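Local coordinates for cycloserine biosynthesis protein DcsG (Streptomyces lavendulae, PDB 6JIL) that catalyses the ATP- and magnesium-dependent ring closure of O-ureido-D-serine to the antibiotic D-cycloserine, as a monomeric ATP-grasp ligase, at residues A[130-136]-A[147-152]; A[135-139]-A[161-165]. All blocks are in the same frame, centred on the assembly; numbering follows the deposited sequence.

Contact 1: A[130-136]-A[147-152]. With ADP (adenosine-5'-diphosphate), chain G.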
ATOM      1  N   GLU A 130      -4.212  -4.406  27.056  1.00 39.07           N
ATOM      2  CA  GLU A 130      -3.278  -3.292  27.180  1.00 38.51           C
ATOM      3  C   GLU A 130      -3.492  -2.189  26.146  1.00 36.91           C
ATOM      4  O   GLU A 130      -2.990  -1.080  26.309  1.00 36.36           O
ATOM      5  CB  GLU A 130      -1.842  -3.812  27.082  1.00 41.02           C
ATOM      6  CG  GLU A 130      -1.745  -5.306  26.767  1.00 44.73           C
ATOM      7  CD  GLU A 130      -1.931  -5.621  25.292  1.00 44.94           C
ATOM      8  OE1 GLU A 130      -2.220  -6.789  24.965  1.00 45.45           O
ATOM      9  OE2 GLU A 130      -1.772  -4.708  24.458  1.00 45.90           O
ATOM     10  N   ALA A 131      -4.234  -2.491  25.085  1.00 34.92           N
ATOM     11  CA  ALA A 131      -4.487  -1.506  24.040  1.00 33.34           C
ATOM     12  C   ALA A 131      -5.527  -0.477  24.489  1.00 31.59           C
ATOM     13  O   ALA A 131      -6.685  -0.815  24.719  1.00 31.62           O
ATOM     14  CB  ALA A 131      -4.952  -2.209  22.773  1.00 32.87           C
ATOM     15  N   ARG A 132      -5.104   0.776  24.621  1.00 30.00           N
ATOM     16  CA  ARG A 132      -6.009   1.841  25.046  1.00 30.09           C
ATOM     17  C   ARG A 132      -6.923   2.219  23.893  1.00 28.27           C
ATOM     18  O   ARG A 132      -8.083   2.581  24.087  1.00 29.20           O
ATOM     19  CB  ARG A 132      -5.214   3.073  25.502  1.00 33.56           C
ATOM     20  CG  ARG A 132      -4.503   2.925  26.850  1.00 39.43           C
ATOM     21  CD  ARG A 132      -5.489   2.961  28.024  1.00 46.19           C
ATOM     22  NE  ARG A 132      -6.223   1.706  28.218  1.00 50.50           N
ATOM     23  CZ  ARG A 132      -7.256   1.559  29.048  1.00 52.73           C
ATOM     24  NH1 ARG A 132      -7.694   2.590  29.764  1.00 53.93           N
ATOM     25  NH2 ARG A 132      -7.844   0.376  29.179  1.00 54.55           N
ATOM     26  N   GLU A 133      -6.389   2.136  22.685  1.00 24.90           N
ATOM     27  CA  GLU A 133      -7.158   2.458  21.498  1.00 23.76           C
ATOM     28  C   GLU A 133      -6.830   1.438  20.425  1.00 21.38           C
ATOM     29  O   GLU A 133      -5.782   0.796  20.471  1.00 20.92           O
ATOM     30  CB  GLU A 133      -6.821   3.877  21.020  1.00 24.86           C
ATOM     31  CG  GLU A 133      -7.180   4.939  22.048  1.00 28.13           C
ATOM     32  CD  GLU A 133      -6.903   6.352  21.580  1.00 30.18           C
ATOM     33  OE1 GLU A 133      -7.590   6.831  20.656  1.00 31.59           O
ATOM     34  OE2 GLU A 133      -5.992   6.989  22.145  1.00 31.54           O
ATOM     35  N   PHE A 134      -7.735   1.267  19.471  1.00 20.10           N
ATOM     36  CA  PHE A 134      -7.507   0.316  18.390  1.00 18.44           C
ATOM     37  C   PHE A 134      -7.975   0.928  17.087  1.00 17.32           C
ATOM     38  O   PHE A 134      -8.631   1.963  17.091  1.00 17.99           O
ATOM     39  CB  PHE A 134      -8.241  -1.001  18.665  1.00 18.27           C
ATOM     40  CG  PHE A 134      -9.742  -0.871  18.777  1.00 19.39           C
ATOM     41  CD1 PHE A 134     -10.570  -1.328  17.753  1.00 18.51           C
ATOM     42  CD2 PHE A 134     -10.330  -0.357  19.932  1.00 19.55           C
ATOM     43  CE1 PHE A 134     -11.963  -1.281  17.882  1.00 19.28           C
ATOM     44  CE2 PHE A 134     -11.721  -0.304  20.070  1.00 19.18           C
ATOM     45  CZ  PHE A 134     -12.539  -0.769  19.044  1.00 18.63           C
ATOM     46  N   VAL A 135      -7.625   0.303  15.969  1.00 15.63           N
ATOM     47  CA  VAL A 135      -8.023   0.830  14.680  1.00 13.31           C
ATOM     48  C   VAL A 135      -8.770  -0.207  13.871  1.00 15.19           C
ATOM     49  O   VAL A 135      -8.457  -1.400  13.929  1.00 15.17           O
ATOM     50  CB  VAL A 135      -6.796   1.295  13.867  1.00 13.11           C
ATOM     51  CG1 VAL A 135      -7.232   1.885  12.523  1.00  9.77           C
ATOM     52  CG2 VAL A 135      -6.012   2.315  14.665  1.00 13.89           C
ATOM     53  N   VAL A 136      -9.768   0.260  13.127  1.00 13.28           N
ATOM     54  CA  VAL A 136     -10.551  -0.597  12.258  1.00 13.47           C
ATOM     55  C   VAL A 136     -10.255  -0.162  10.831  1.00 14.69           C
ATOM     56  O   VAL A 136     -10.219   1.028  10.528  1.00 14.73           O
ATOM     57  CB  VAL A 136     -12.071  -0.454  12.508  1.00 13.78           C
ATOM     58  CG1 VAL A 136     -12.850  -1.173  11.390  1.00 10.12           C
ATOM     59  CG2 VAL A 136     -12.434  -1.032  13.881  1.00  9.51           C
ATOM     60  N   VAL A 147     -10.883   3.984   7.387  1.00 14.91           N
ATOM     61  CA  VAL A 147      -9.978   3.701   8.486  1.00 17.09           C
ATOM     62  C   VAL A 147     -10.397   4.582   9.650  1.00 19.79           C
ATOM     63  O   VAL A 147     -10.624   5.779   9.465  1.00 20.48           O
ATOM     64  CB  VAL A 147      -8.526   4.033   8.120  1.00 16.86           C
ATOM     65  CG1 VAL A 147      -7.635   3.807   9.317  1.00 16.51           C
ATOM     66  CG2 VAL A 147      -8.077   3.176   6.948  1.00 16.13           C
ATOM     67  N   GLN A 148     -10.508   3.998  10.841  1.00 21.17           N
ATOM     68  CA  GLN A 148     -10.916   4.763  12.013  1.00 24.43           C
ATOM     69  C   GLN A 148     -10.236   4.347  13.318  1.00 23.03           C
ATOM     70  O   GLN A 148      -9.821   3.199  13.495  1.00 20.96           O
ATOM     71  CB  GLN A 148     -12.443   4.699  12.194  1.00 27.88           C
ATOM     72  CG  GLN A 148     -13.239   5.249  11.014  1.00 36.05           C
ATOM     73  CD  GLN A 148     -14.725   5.421  11.316  1.00 40.77           C
ATOM     74  OE1 GLN A 148     -15.539   5.609  10.407  1.00 41.78           O
ATOM     75  NE2 GLN A 148     -15.081   5.369  12.596  1.00 42.88           N
ATOM     76  N   ARG A 149     -10.160   5.312  14.230  1.00 21.56           N
ATOM     77  CA  ARG A 149      -9.546   5.157  15.542  1.00 20.01           C
ATOM     78  C   ARG A 149     -10.630   5.095  16.620  1.00 18.99           C
ATOM     79  O   ARG A 149     -11.596   5.858  16.581  1.00 18.18           O
ATOM     80  CB  ARG A 149      -8.620   6.354  15.778  1.00 19.92           C
ATOM     81  CG  ARG A 149      -7.921   6.409  17.107  1.00 20.89           C
ATOM     82  CD  ARG A 149      -7.073   7.669  17.168  1.00 20.54           C
ATOM     83  NE  ARG A 149      -6.278   7.751  18.387  1.00 17.68           N
ATOM     84  CZ  ARG A 149      -5.247   8.572  18.540  1.00 17.06           C
ATOM     85  NH1 ARG A 149      -4.889   9.380  17.552  1.00 14.55           N
ATOM     86  NH2 ARG A 149      -4.564   8.571  19.673  1.00 18.00           N
ATOM     87  N   TYR A 150     -10.475   4.185  17.575  1.00 18.27           N
ATOM     88  CA  TYR A 150     -11.454   4.045  18.656  1.00 20.75           C
ATOM     89  C   TYR A 150     -10.832   3.785  20.025  1.00 21.57           C
ATOM     90  O   TYR A 150      -9.805   3.111  20.136  1.00 21.55           O
ATOM     91  CB  TYR A 150     -12.424   2.879  18.392  1.00 20.00           C
ATOM     92  CG  TYR A 150     -13.189   2.926  17.089  1.00 19.51           C
ATOM     93  CD1 TYR A 150     -12.645   2.403  15.912  1.00 18.78           C
ATOM     94  CD2 TYR A 150     -14.469   3.476  17.038  1.00 17.62           C
ATOM     95  CE1 TYR A 150     -13.367   2.428  14.712  1.00 18.93           C
ATOM     96  CE2 TYR A 150     -15.193   3.506  15.859  1.00 18.14           C
ATOM     97  CZ  TYR A 150     -14.644   2.984  14.700  1.00 19.01           C
ATOM     98  OH  TYR A 150     -15.384   3.021  13.544  1.00 19.70           O
ATOM     99  N   GLN A 151     -11.472   4.315  21.063  1.00 23.92           N
ATOM    100  CA  GLN A 151     -11.045   4.081  22.438  1.00 26.98           C
ATOM    101  C   GLN A 151     -11.631   2.694  22.689  1.00 27.06           C
ATOM    102  O   GLN A 151     -12.687   2.381  22.145  1.00 27.21           O
ATOM    103  CB  GLN A 151     -11.683   5.107  23.376  1.00 29.86           C
ATOM    104  CG  GLN A 151     -11.123   6.513  23.240  1.00 34.47           C
ATOM    105  CD  GLN A 151     -11.996   7.557  23.921  1.00 39.15           C
ATOM    106  OE1 GLN A 151     -11.587   8.706  24.097  1.00 42.75           O
ATOM    107  NE2 GLN A 151     -13.209   7.162  24.295  1.00 40.56           N
ATOM    108  N   ARG A 152     -10.977   1.861  23.492  1.00 28.15           N
ATOM    109  CA  ARG A 152     -11.488   0.508  23.708  1.00 29.59           C
ATOM    110  C   ARG A 152     -12.919   0.408  24.226  1.00 30.34           C
ATOM    111  O   ARG A 152     -13.562  -0.635  24.087  1.00 32.17           O
ATOM    112  CB  ARG A 152     -10.564  -0.294  24.629  1.00 30.25           C
ATOM    113  CG  ARG A 152     -10.504   0.170  26.069  1.00 30.57           C
ATOM    114  CD  ARG A 152     -10.081  -0.993  26.943  1.00 29.97           C
ATOM    115  NE  ARG A 152      -8.951  -1.697  26.353  1.00 31.54           N
ATOM    116  CZ  ARG A 152      -8.845  -3.020  26.277  1.00 32.46           C
ATOM    117  NH1 ARG A 152      -9.802  -3.803  26.756  1.00 32.29           N
ATOM    118  NH2 ARG A 152      -7.784  -3.562  25.704  1.00 32.14           N
TER
HETATM  119  PB  ADP G 403      -4.079   2.961   4.091  1.00 15.07           P
HETATM  120  O1B ADP G 403      -2.994   4.151   4.184  1.00 15.55           O
HETATM  121  O2B ADP G 403      -3.664   1.970   3.006  1.00 16.24           O
HETATM  122  O3B ADP G 403      -5.451   3.572   3.731  1.00 14.51           O
HETATM  123  PA  ADP G 403      -3.092   2.519   6.619  1.00 15.40           P
HETATM  124  O1A ADP G 403      -2.655   1.288   7.276  1.00 18.23           O
HETATM  125  O2A ADP G 403      -1.809   3.216   5.989  1.00 18.51           O
HETATM  126  O3A ADP G 403      -4.209   2.131   5.493  1.00 18.34           O
HETATM  127  O5' ADP G 403      -3.796   3.454   7.723  1.00 19.41           O
HETATM  128  C5' ADP G 403      -3.895   4.789   7.227  1.00 15.69           C
HETATM  129  C4' ADP G 403      -3.387   5.750   8.310  1.00 17.85           C
HETATM  130  O4' ADP G 403      -4.066   5.492   9.559  1.00 18.45           O
HETATM  131  C3' ADP G 403      -1.896   5.559   8.560  1.00 17.94           C
HETATM  132  O3' ADP G 403      -1.108   6.386   7.712  1.00 20.88           O
HETATM  133  C2' ADP G 403      -1.748   5.902  10.044  1.00 19.64           C
HETATM  134  O2' ADP G 403      -1.499   7.297  10.244  1.00 21.76           O
HETATM  135  C1' ADP G 403      -3.095   5.449  10.651  1.00 19.75           C
HETATM  136  N9  ADP G 403      -3.000   4.083  11.238  1.00 19.96           N
HETATM  137  C8  ADP G 403      -3.522   2.921  10.724  1.00 19.04           C
HETATM  138  N7  ADP G 403      -3.297   1.922  11.527  1.00 16.25           N
HETATM  139  C5  ADP G 403      -2.618   2.361  12.606  1.00 17.79           C
HETATM  140  C6  ADP G 403      -2.296   1.802  13.873  1.00 17.65           C
HETATM  141  N6  ADP G 403      -2.499   0.453  14.124  1.00 15.38           N
HETATM  142  N1  ADP G 403      -1.808   2.612  14.831  1.00 17.83           N
HETATM  143  C2  ADP G 403      -1.624   3.918  14.625  1.00 18.87           C
HETATM  144  N3  ADP G 403      -1.918   4.487  13.457  1.00 18.46           N
HETATM  145  C4  ADP G 403      -2.409   3.762  12.435  1.00 17.97           C

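Contact 2: A[135-139]-A[161-165]. With ADP (adenosine-5'-diphosphate), chain G.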
ATOM      1  N   VAL A 135      -7.625   0.303  15.969  1.00 15.63           N
ATOM      2  CA  VAL A 135      -8.023   0.830  14.680  1.00 13.31           C
ATOM      3  C   VAL A 135      -8.770  -0.207  13.871  1.00 15.19           C
ATOM      4  O   VAL A 135      -8.457  -1.400  13.929  1.00 15.17           O
ATOM      5  CB  VAL A 135      -6.796   1.295  13.867  1.00 13.11           C
ATOM      6  CG1 VAL A 135      -7.232   1.885  12.523  1.00  9.77           C
ATOM      7  CG2 VAL A 135      -6.012   2.315  14.665  1.00 13.89           C
ATOM      8  N   VAL A 136      -9.768   0.260  13.127  1.00 13.28           N
ATOM      9  CA  VAL A 136     -10.551  -0.597  12.258  1.00 13.47           C
ATOM     10  C   VAL A 136     -10.255  -0.162  10.831  1.00 14.69           C
ATOM     11  O   VAL A 136     -10.219   1.028  10.528  1.00 14.73           O
ATOM     12  CB  VAL A 136     -12.071  -0.454  12.508  1.00 13.78           C
ATOM     13  CG1 VAL A 136     -12.850  -1.173  11.390  1.00 10.12           C
ATOM     14  CG2 VAL A 136     -12.434  -1.032  13.881  1.00  9.51           C
ATOM     15  N   LYS A 137     -10.041  -1.126   9.950  1.00 15.37           N
ATOM     16  CA  LYS A 137      -9.751  -0.794   8.565  1.00 13.54           C
ATOM     17  C   LYS A 137      -9.976  -2.007   7.676  1.00 12.34           C
ATOM     18  O   LYS A 137      -9.795  -3.143   8.110  1.00 12.02           O
ATOM     19  CB  LYS A 137      -8.294  -0.349   8.425  1.00 11.50           C
ATOM     20  CG  LYS A 137      -7.316  -1.513   8.457  1.00 12.00           C
ATOM     21  CD  LYS A 137      -5.860  -1.085   8.318  1.00 13.59           C
ATOM     22  CE  LYS A 137      -5.315  -0.482   9.600  1.00 14.98           C
ATOM     23  NZ  LYS A 137      -3.840  -0.261   9.522  1.00 18.26           N
ATOM     24  N   PRO A 138     -10.390  -1.773   6.423  1.00 12.05           N
ATOM     25  CA  PRO A 138     -10.623  -2.854   5.467  1.00 13.73           C
ATOM     26  C   PRO A 138      -9.255  -3.338   4.997  1.00 15.59           C
ATOM     27  O   PRO A 138      -8.307  -2.561   4.943  1.00 15.60           O
ATOM     28  CB  PRO A 138     -11.396  -2.161   4.356  1.00 12.22           C
ATOM     29  CG  PRO A 138     -10.791  -0.788   4.362  1.00 13.51           C
ATOM     30  CD  PRO A 138     -10.747  -0.470   5.836  1.00 12.84           C
ATOM     31  N   THR A 139      -9.139  -4.617   4.668  1.00 17.86           N
ATOM     32  CA  THR A 139      -7.857  -5.132   4.204  1.00 19.22           C
ATOM     33  C   THR A 139      -7.594  -4.668   2.780  1.00 19.44           C
ATOM     34  O   THR A 139      -6.445  -4.649   2.324  1.00 19.15           O
ATOM     35  CB  THR A 139      -7.832  -6.648   4.198  1.00 16.94           C
ATOM     36  OG1 THR A 139      -8.809  -7.125   3.268  1.00 19.39           O
ATOM     37  CG2 THR A 139      -8.126  -7.185   5.580  1.00 18.74           C
ATOM     38  N   HIS A 161     -18.865  -0.431  12.521  1.00 18.91           N
ATOM     39  CA  HIS A 161     -17.984  -0.012  11.439  1.00 17.85           C
ATOM     40  C   HIS A 161     -17.516  -1.300  10.768  1.00 16.85           C
ATOM     41  O   HIS A 161     -17.500  -1.409   9.542  1.00 16.66           O
ATOM     42  CB  HIS A 161     -16.789   0.769  12.000  1.00 16.40           C
ATOM     43  CG  HIS A 161     -15.803   1.211  10.961  1.00 16.06           C
ATOM     44  ND1 HIS A 161     -14.621   1.842  11.282  1.00 16.32           N
ATOM     45  CD2 HIS A 161     -15.817   1.103   9.611  1.00 16.92           C
ATOM     46  CE1 HIS A 161     -13.948   2.105  10.175  1.00 17.80           C
ATOM     47  NE2 HIS A 161     -14.653   1.667   9.147  1.00 17.19           N
ATOM     48  N   VAL A 162     -17.161  -2.282  11.590  1.00 16.18           N
ATOM     49  CA  VAL A 162     -16.695  -3.568  11.097  1.00 17.15           C
ATOM     50  C   VAL A 162     -17.772  -4.247  10.261  1.00 17.76           C
ATOM     51  O   VAL A 162     -17.503  -4.723   9.156  1.00 17.89           O
ATOM     52  CB  VAL A 162     -16.282  -4.506  12.270  1.00 15.13           C
ATOM     53  CG1 VAL A 162     -16.044  -5.924  11.761  1.00 13.42           C
ATOM     54  CG2 VAL A 162     -15.014  -3.975  12.925  1.00 13.16           C
ATOM     55  N   ALA A 163     -18.992  -4.276  10.787  1.00 17.42           N
ATOM     56  CA  ALA A 163     -20.099  -4.913  10.091  1.00 17.92           C
ATOM     57  C   ALA A 163     -20.305  -4.306   8.712  1.00 18.29           C
ATOM     58  O   ALA A 163     -20.502  -5.027   7.735  1.00 18.38           O
ATOM     59  CB  ALA A 163     -21.380  -4.796  10.916  1.00 18.28           C
ATOM     60  N   ARG A 164     -20.253  -2.981   8.643  1.00 19.37           N
ATOM     61  CA  ARG A 164     -20.439  -2.252   7.392  1.00 20.37           C
ATOM     62  C   ARG A 164     -19.450  -2.724   6.330  1.00 20.05           C
ATOM     63  O   ARG A 164     -19.788  -2.808   5.151  1.00 19.99           O
ATOM     64  CB  ARG A 164     -20.277  -0.739   7.643  1.00 21.07           C
ATOM     65  CG  ARG A 164     -20.344   0.133   6.390  1.00 24.22           C
ATOM     66  CD  ARG A 164     -20.422   1.634   6.733  1.00 28.10           C
ATOM     67  NE  ARG A 164     -19.193   2.182   7.313  1.00 28.12           N
ATOM     68  CZ  ARG A 164     -18.115   2.522   6.609  1.00 29.16           C
ATOM     69  NH1 ARG A 164     -18.107   2.377   5.289  1.00 27.98           N
ATOM     70  NH2 ARG A 164     -17.041   3.005   7.224  1.00 27.14           N
ATOM     71  N   LEU A 165     -18.229  -3.034   6.757  1.00 19.96           N
ATOM     72  CA  LEU A 165     -17.184  -3.486   5.843  1.00 20.54           C
ATOM     73  C   LEU A 165     -17.373  -4.932   5.407  1.00 20.12           C
ATOM     74  O   LEU A 165     -17.136  -5.281   4.252  1.00 19.25           O
ATOM     75  CB  LEU A 165     -15.805  -3.322   6.493  1.00 19.17           C
ATOM     76  CG  LEU A 165     -15.386  -1.871   6.721  1.00 18.61           C
ATOM     77  CD1 LEU A 165     -13.975  -1.813   7.288  1.00 16.92           C
ATOM     78  CD2 LEU A 165     -15.454  -1.132   5.400  1.00 17.27           C
TER
HETATM   79  PB  ADP G 403      -4.079   2.961   4.091  1.00 15.07           P
HETATM   80  O1B ADP G 403      -2.994   4.151   4.184  1.00 15.55           O
HETATM   81  O2B ADP G 403      -3.664   1.970   3.006  1.00 16.24           O
HETATM   82  O3B ADP G 403      -5.451   3.572   3.731  1.00 14.51           O
HETATM   83  PA  ADP G 403      -3.092   2.519   6.619  1.00 15.40           P
HETATM   84  O1A ADP G 403      -2.655   1.288   7.276  1.00 18.23           O
HETATM   85  O2A ADP G 403      -1.809   3.216   5.989  1.00 18.51           O
HETATM   86  O3A ADP G 403      -4.209   2.131   5.493  1.00 18.34           O
HETATM   87  O5' ADP G 403      -3.796   3.454   7.723  1.00 19.41           O
HETATM   88  C5' ADP G 403      -3.895   4.789   7.227  1.00 15.69           C
HETATM   89  C4' ADP G 403      -3.387   5.750   8.310  1.00 17.85           C
HETATM   90  O4' ADP G 403      -4.066   5.492   9.559  1.00 18.45           O
HETATM   91  C3' ADP G 403      -1.896   5.559   8.560  1.00 17.94           C
HETATM   92  O3' ADP G 403      -1.108   6.386   7.712  1.00 20.88           O
HETATM   93  C2' ADP G 403      -1.748   5.902  10.044  1.00 19.64           C
HETATM   94  O2' ADP G 403      -1.499   7.297  10.244  1.00 21.76           O
HETATM   95  C1' ADP G 403      -3.095   5.449  10.651  1.00 19.75           C
HETATM   96  N9  ADP G 403      -3.000   4.083  11.238  1.00 19.96           N
HETATM   97  C8  ADP G 403      -3.522   2.921  10.724  1.00 19.04           C
HETATM   98  N7  ADP G 403      -3.297   1.922  11.527  1.00 16.25           N
HETATM   99  C5  ADP G 403      -2.618   2.361  12.606  1.00 17.79           C
HETATM  100  C6  ADP G 403      -2.296   1.802  13.873  1.00 17.65           C
HETATM  101  N6  ADP G 403      -2.499   0.453  14.124  1.00 15.38           N
HETATM  102  N1  ADP G 403      -1.808   2.612  14.831  1.00 17.83           N
HETATM  103  C2  ADP G 403      -1.624   3.918  14.625  1.00 18.87           C
HETATM  104  N3  ADP G 403      -1.918   4.487  13.457  1.00 18.46           N
HETATM  105  C4  ADP G 403      -2.409   3.762  12.435  1.00 17.97           C

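Contact 1: A[130-136]-A[147-152]
Strands 133-136 and 148-151 run antiparallel as the two arms of a beta hairpin, with Phe134 and Tyr150, then Val136 and Gln148, forming hydrogen-bonded pairs and each pair exchanging two N-H to O bonds. This hairpin forms one side of the four-stranded antiparallel sheet in the ATP-grasp fold, strand 148-151 being its outermost member. On the face carrying Glu133, Val135 and Arg149, Arg149 is stretched out and grips the Glu133 carboxylate side-on: NE lies 2.8 Å from OE1, while its NH2 reaches OE2 at 3.3 Å. Both oxygens are met from above the carboxylate plane, and Arg149 NH2 has a second acid in Asp182. Further along this face, Val135 CG1 rests against Val147 CG1 at 3.8 Å, and Val135 CG2 touches the adenine ring of ADP.

The face carrying Phe134, Val136, Gln148 and Tyr150 packs against helix 155-167. Tyr150 CB sits over one face of the Phe134 ring in a CH-pi contact, the two rings being near parallel but slid apart with centroids separated by 5.6 Å. The Tyr150 ring also meets Val136 CG2 through CE1.

Beyond the strand ends, Arg152 bends back at chi3 (46°), which brings NE and NH2 onto a single acceptor, Ala131 O, at 2.9 and 3.1 Å, both nitrogens arriving from the same face of the carbonyl plane.

Contact 2: A[135-139]-A[161-165]
Val136 CG1 presses onto one face of the His161 ring, 3.7 Å from its centroid and 18° off the ring normal, a CH-pi contact at the start of segment 161-165. The imidazole is placed there by a first torsion that sets CG anti to the backbone N (chi1 178°), carrying the ring from the helix toward the strand. Its ND1 is hydrogen-bonded to Tyr150 OH, which probably helps fix the rotation of the ring beneath the methyl. The same methyl, Val136 CG1, also touches Val162 CG2 at 3.9 Å, so one branch fills the corner between two helix side chains. One turn on, Leu165 reaches in with CD1, which lies 3.8 Å from Pro138 CD and is close to the proline nitrogen as well.

This apolar seam is the tight part. On the outer side of the helix Ala163 and Arg164 take no part, and Arg164 is exposed, where it pairs with Asp146.

On the strand's opposite side, Lys137 points away from the helix and its NZ donates to ADP N7 and to the alpha-phosphate oxygen O1A, each at 3.0 Å, while Gln175 provides a further partner. Strand 135-138 and helix 161-165 run nearly parallel, 8° between their directions. A helix packed behind a sheet whose other face holds the adenine and phosphates belongs to the nucleotide-binding part of the ATP-grasp fold.

How the contacts relate
Both contacts use strand 133-138 and share Val135 and Val136, but they tie it to different neighbours. Contact 1 joins it edge-on to strand 148-151 within the sheet, through a backbone ladder and arginine-centred polar bonds, and is only partly buried, with exposed residues toward the 130-132 end. Contact 2 backs the strand with helix 155-167, is fully buried, and relies on apolar and CH-pi packing. The two meet where Gln148 CG lies 3.3 Å from His161 CE1. ADP borders both: Val135, common to both, and Val147 of contact 1 line its pocket, and Lys137 of contact 2 adds the charged grip.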